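Local coordinates for protein putative dehydrogenase (PDB 6A3F) that catalyses the NAD(+)-dependent oxidation of levoglucosan to 3-dehydrolevoglucosan, working as a homotetramer of the Gfo/Idh/MocA dehydrogenase family, at residues B[183-188]-B[284-289]; B[179-184]-B[291-296]. All blocks are in the same frame, centred on the assembly; numbering follows the deposited sequence.

How the interactions relate
Interactions 1 and 2 flank the same piece of chain, the end of strand 174-182 and the loop that follows it, and they share Q183 and D184. In the mixed sheet of the substrate-binding domain, strand 174-182 is central: 279-285 runs parallel on one flank, 294-301 antiparallel on the other. These two follow each other in sequence, so the loop between them carries the chain round the end of 174-182, and 284-289 comes before 291-296. The centres of the two contacts lie about 9 Å apart. T285 N also sits 3.1 Å from Y181 O, a probable hydrogen bond continuing the sheet. The levoglucosan-binding residue Q183 is thereby held from both flanks, and both contacts touch the third subunit.

Interaction 1: B[183-188]-B[284-289]; sequences QDWSAD and ATRNAH
The backbone of Q183 is gripped twice by 284-289: its N gives a bent hydrogen bond to T285 O (2.9 Å, 131° at the hydrogen), and its O accepts a straighter one from A288 N (2.9 Å). The chain 285-288 thus folds round Q183, and T285 OG1 takes the N-H of N287 in an ST turn as the strand ends; E267 holds that hydroxyl too. R286 rises from this bend with CG beside its backbone N (chi1 -67°) and its chain extended to NE, which passes W185 CZ2 at 3.8 Å. Indole and guanidinium are 68° apart, so they do not stack. S186 OG presses on R286 CB at 3.2 Å. This region borders the levoglucosan site in the C-terminal domain: Q183 binds the sugar, and the R286 guanidinium forms a salt bridge with D209, another levoglucosan-binding residue, and a hydrogen bond to R196 O. A water bridges the two side chains, donating to Q183 OE1 (2.7 Å) and accepting from R286 NE. Farther along, 184-187 makes a type I turn that brings A187 CB over the face of the H289 ring, 4.0 Å from its centroid. H289 ND1 shares a water with D184 OD2, which takes the N-H of G290, while H289 NE2 reaches T302 O of the second subunit.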
# COMPACT_ATOMS: atom_id res chain seq x y z
N GLN B 183 -19.02 1.53 -0.04
CA GLN B 183 -19.37 0.99 -1.34
C GLN B 183 -19.80 2.13 -2.25
O GLN B 183 -20.05 3.26 -1.76
CB GLN B 183 -20.55 0.01 -1.25
CG GLN B 183 -20.27 -1.26 -0.47
CD GLN B 183 -21.34 -2.31 -0.67
OE1 GLN B 183 -22.53 -2.06 -0.39
NE2 GLN B 183 -20.93 -3.54 -1.07
N ASP B 184 -19.88 1.81 -3.54
CA ASP B 184 -20.29 2.81 -4.57
C ASP B 184 -21.22 2.21 -5.60
O ASP B 184 -21.49 2.89 -6.62
CB ASP B 184 -19.12 3.49 -5.20
CG ASP B 184 -18.32 2.60 -6.09
OD1 ASP B 184 -18.72 1.43 -6.26
OD2 ASP B 184 -17.28 3.09 -6.52
N TRP B 185 -21.76 1.00 -5.37
CA TRP B 185 -22.48 0.34 -6.48
C TRP B 185 -23.75 1.14 -6.82
O TRP B 185 -24.21 1.05 -7.94
CB TRP B 185 -22.83 -1.12 -6.18
CG TRP B 185 -23.71 -1.31 -4.98
CD1 TRP B 185 -23.30 -1.52 -3.69
CD2 TRP B 185 -25.14 -1.38 -4.97
NE1 TRP B 185 -24.38 -1.64 -2.87
CE2 TRP B 185 -25.52 -1.53 -3.62
CE3 TRP B 185 -26.13 -1.20 -5.94
CZ2 TRP B 185 -26.85 -1.64 -3.23
CZ3 TRP B 185 -27.46 -1.30 -5.56
CH2 TRP B 185 -27.81 -1.52 -4.22
N SER B 186 -24.33 1.85 -5.87
CA SER B 186 -25.58 2.63 -6.18
C SER B 186 -25.29 4.14 -6.26
O SER B 186 -26.20 4.99 -6.17
CB SER B 186 -26.67 2.32 -5.19
OG SER B 186 -26.28 2.67 -3.87
N ALA B 187 -24.04 4.53 -6.44
CA ALA B 187 -23.71 5.95 -6.33
C ALA B 187 -24.16 6.74 -7.57
O ALA B 187 -24.10 7.95 -7.56
CB ALA B 187 -22.22 6.12 -6.14
N ASP B 188 -24.54 6.07 -8.62
CA ASP B 188 -25.16 6.74 -9.79
C ASP B 188 -26.71 6.84 -9.53
O ASP B 188 -27.38 5.86 -9.34
CB ASP B 188 -24.87 5.91 -11.03
CG ASP B 188 -25.36 6.55 -12.34
OD1 ASP B 188 -26.18 7.48 -12.33
OD2 ASP B 188 -24.91 6.08 -13.40
N ALA B 284 -21.04 3.42 7.41
CA ALA B 284 -21.29 2.64 6.17
C ALA B 284 -21.97 3.55 5.15
O ALA B 284 -22.74 4.45 5.53
CB ALA B 284 -22.06 1.37 6.47
N THR B 285 -21.67 3.35 3.86
CA THR B 285 -22.27 4.13 2.80
C THR B 285 -22.31 3.31 1.50
O THR B 285 -21.47 2.43 1.25
CB THR B 285 -21.51 5.46 2.61
OG1 THR B 285 -22.30 6.31 1.78
CG2 THR B 285 -20.13 5.27 2.01
N ARG B 286 -23.28 3.68 0.67
CA ARG B 286 -23.39 3.25 -0.70
C ARG B 286 -22.89 4.33 -1.67
O ARG B 286 -22.96 4.13 -2.90
CB ARG B 286 -24.87 2.93 -0.98
CG ARG B 286 -25.40 1.74 -0.23
CD ARG B 286 -26.88 1.45 -0.50
NE ARG B 286 -27.24 0.17 0.05
CZ ARG B 286 -28.49 -0.26 0.25
NH1 ARG B 286 -29.52 0.57 0.13
NH2 ARG B 286 -28.70 -1.53 0.56
N ASN B 287 -22.32 5.44 -1.17
CA ASN B 287 -22.06 6.63 -1.98
C ASN B 287 -20.62 7.10 -1.81
O ASN B 287 -20.37 8.27 -1.58
CB ASN B 287 -23.04 7.77 -1.66
CG ASN B 287 -24.46 7.38 -1.98
OD1 ASN B 287 -25.04 6.54 -1.28
ND2 ASN B 287 -24.98 7.89 -3.10
N ALA B 288 -19.65 6.15 -1.87
CA ALA B 288 -18.25 6.47 -1.76
C ALA B 288 -17.51 6.01 -3.03
O ALA B 288 -17.04 4.90 -3.10
CB ALA B 288 -17.71 5.80 -0.53
N HIS B 289 -17.46 6.87 -4.04
CA HIS B 289 -16.82 6.55 -5.32
C HIS B 289 -15.41 6.03 -5.03
O HIS B 289 -14.67 6.65 -4.27
CB HIS B 289 -16.78 7.80 -6.20
CG HIS B 289 -18.10 8.09 -6.84
ND1 HIS B 289 -18.67 7.24 -7.77
CD2 HIS B 289 -18.92 9.17 -6.72
CE1 HIS B 289 -19.82 7.77 -8.19
NE2 HIS B 289 -19.99 8.98 -7.57
O HOH W 1 -25.18 -1.81 0.25
O HOH W 2 -17.35 5.19 -9.03
O HOH W 3 -26.96 5.18 -2.84
O HOH W 4 -23.54 9.72 -4.76

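Interaction 2: B[179-184]-B[291-296]; sequences GTYLQD and RNNYIT
Strand 179-182 meets 294-296 almost exactly antiparallel, and four backbone hydrogen bonds join T180 to T296 and L182 to Y294, both hydrogen-bonded pairs; Y181 and I295 form the non-hydrogen-bonded pair between them. Past the last strand pair a water bridges the two backbones, accepting from D184 N and donating to N292 O. Side-chain polar contacts come at both ends of this ladder. T180 and T296 have the same first torsion, 73°, which turns their hydroxyls together into a short bond, OG1 to OG1 2.6 Å. On the face carrying Y181, the phenol OH donates to N293 OD1 (2.7 Å), with ring and amide planes 71° apart. N293 OD1 also receives a weak bond from Q183 NE2, while N293 ND2 donates to the hydroxyl of Y153, which binds levoglucosan.

Apolar packing divides between the two faces. I295 CG1 sits over the centre of the Y181 ring, a CH-pi contact 3.5 Å from the centroid, with helix 206-221 also packing on both residues. On the other face L182 CD1 meets the edge of Y294 at CD2 (3.8 Å). R291 bends at chi2 (-59°), laying its guanidinium over one face of that ring, then salt-bridges E298 of the second subunit; T296 CG2 covers the opposite face. With Y181 OH and, weakly, Q183 NE2 on OD1 and the Y153 hydroxyl on ND2, the N293 amide is fixed in rotation and probably helps position Y153.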
# COMPACT_ATOMS: atom_id res chain seq x y z
N GLY B 179 -14.95 0.92 12.63
CA GLY B 179 -15.28 -0.03 11.57
C GLY B 179 -16.06 0.63 10.46
O GLY B 179 -16.90 1.52 10.71
N THR B 180 -15.75 0.24 9.20
CA THR B 180 -16.45 0.88 8.08
C THR B 180 -16.84 -0.17 7.05
O THR B 180 -16.28 -1.25 6.97
CB THR B 180 -15.67 2.00 7.40
OG1 THR B 180 -14.61 1.46 6.61
CG2 THR B 180 -15.24 3.11 8.34
N TYR B 181 -17.88 0.18 6.26
CA TYR B 181 -18.23 -0.58 5.11
C TYR B 181 -18.61 0.43 4.03
O TYR B 181 -19.70 1.01 4.06
CB TYR B 181 -19.34 -1.59 5.42
CG TYR B 181 -19.48 -2.73 4.44
CD1 TYR B 181 -19.26 -2.60 3.08
CD2 TYR B 181 -19.88 -3.97 4.90
CE1 TYR B 181 -19.39 -3.68 2.21
CE2 TYR B 181 -20.05 -5.04 4.04
CZ TYR B 181 -19.84 -4.90 2.68
OH TYR B 181 -20.02 -6.01 1.90
N LEU B 182 -17.68 0.69 3.14
CA LEU B 182 -17.88 1.74 2.10
C LEU B 182 -18.04 1.05 0.73
O LEU B 182 -17.27 0.16 0.35
CB LEU B 182 -16.70 2.70 2.11
CG LEU B 182 -16.25 3.28 3.47
CD1 LEU B 182 -15.15 4.30 3.26
CD2 LEU B 182 -17.41 3.96 4.18
N GLN B 183 -19.02 1.53 -0.04
CA GLN B 183 -19.37 0.99 -1.34
C GLN B 183 -19.80 2.13 -2.25
O GLN B 183 -20.05 3.26 -1.76
CB GLN B 183 -20.55 0.01 -1.25
CG GLN B 183 -20.27 -1.26 -0.47
CD GLN B 183 -21.34 -2.31 -0.67
OE1 GLN B 183 -22.53 -2.06 -0.39
NE2 GLN B 183 -20.93 -3.54 -1.07
N ASP B 184 -19.88 1.81 -3.54
CA ASP B 184 -20.29 2.81 -4.57
C ASP B 184 -21.22 2.21 -5.60
O ASP B 184 -21.49 2.89 -6.62
CB ASP B 184 -19.12 3.49 -5.20
CG ASP B 184 -18.32 2.60 -6.09
OD1 ASP B 184 -18.72 1.43 -6.26
OD2 ASP B 184 -17.28 3.09 -6.52
N ARG B 291 -14.78 3.10 -3.61
CA ARG B 291 -14.89 2.07 -2.58
C ARG B 291 -15.87 1.03 -3.10
O ARG B 291 -16.99 1.36 -3.49
CB ARG B 291 -15.34 2.60 -1.20
CG ARG B 291 -14.41 3.66 -0.63
CD ARG B 291 -12.99 3.16 -0.46
NE ARG B 291 -12.09 4.06 0.28
CZ ARG B 291 -10.77 3.88 0.40
NH1 ARG B 291 -10.16 2.91 -0.27
NH2 ARG B 291 -10.09 4.67 1.22
N ASN B 292 -15.39 -0.24 -3.21
CA ASN B 292 -16.13 -1.32 -3.79
C ASN B 292 -16.77 -2.22 -2.72
O ASN B 292 -17.98 -2.37 -2.71
CB ASN B 292 -15.21 -2.15 -4.69
CG ASN B 292 -14.34 -1.25 -5.52
OD1 ASN B 292 -13.13 -1.05 -5.23
ND2 ASN B 292 -14.93 -0.69 -6.55
N ASN B 293 -15.95 -2.87 -1.87
CA ASN B 293 -16.40 -3.77 -0.87
C ASN B 293 -15.49 -3.56 0.34
O ASN B 293 -14.85 -4.48 0.83
CB ASN B 293 -16.47 -5.21 -1.35
CG ASN B 293 -17.47 -6.03 -0.55
OD1 ASN B 293 -18.60 -5.59 -0.32
ND2 ASN B 293 -17.08 -7.22 -0.10
N TYR B 294 -15.36 -2.30 0.69
CA TYR B 294 -14.35 -1.80 1.60
C TYR B 294 -14.85 -1.95 3.04
O TYR B 294 -15.29 -0.97 3.66
CB TYR B 294 -14.01 -0.36 1.25
CG TYR B 294 -12.79 0.24 1.89
CD1 TYR B 294 -11.51 -0.23 1.63
CD2 TYR B 294 -12.93 1.31 2.76
CE1 TYR B 294 -10.40 0.35 2.20
CE2 TYR B 294 -11.82 1.93 3.33
CZ TYR B 294 -10.56 1.45 3.05
OH TYR B 294 -9.52 2.07 3.68
N ILE B 295 -14.73 -3.18 3.53
CA ILE B 295 -15.03 -3.52 4.92
C ILE B 295 -13.74 -3.38 5.72
O ILE B 295 -12.75 -4.06 5.40
CB ILE B 295 -15.58 -4.92 5.08
CG1 ILE B 295 -16.55 -5.30 3.95
CG2 ILE B 295 -16.18 -5.07 6.48
CD1 ILE B 295 -17.00 -6.72 4.00
N THR B 296 -13.71 -2.48 6.69
CA THR B 296 -12.46 -2.24 7.45
C THR B 296 -12.72 -2.25 8.95
O THR B 296 -13.88 -1.98 9.42
CB THR B 296 -11.82 -0.89 7.09
OG1 THR B 296 -12.61 0.16 7.65
CG2 THR B 296 -11.73 -0.73 5.58
O HOH W 5 -19.76 -1.09 -4.39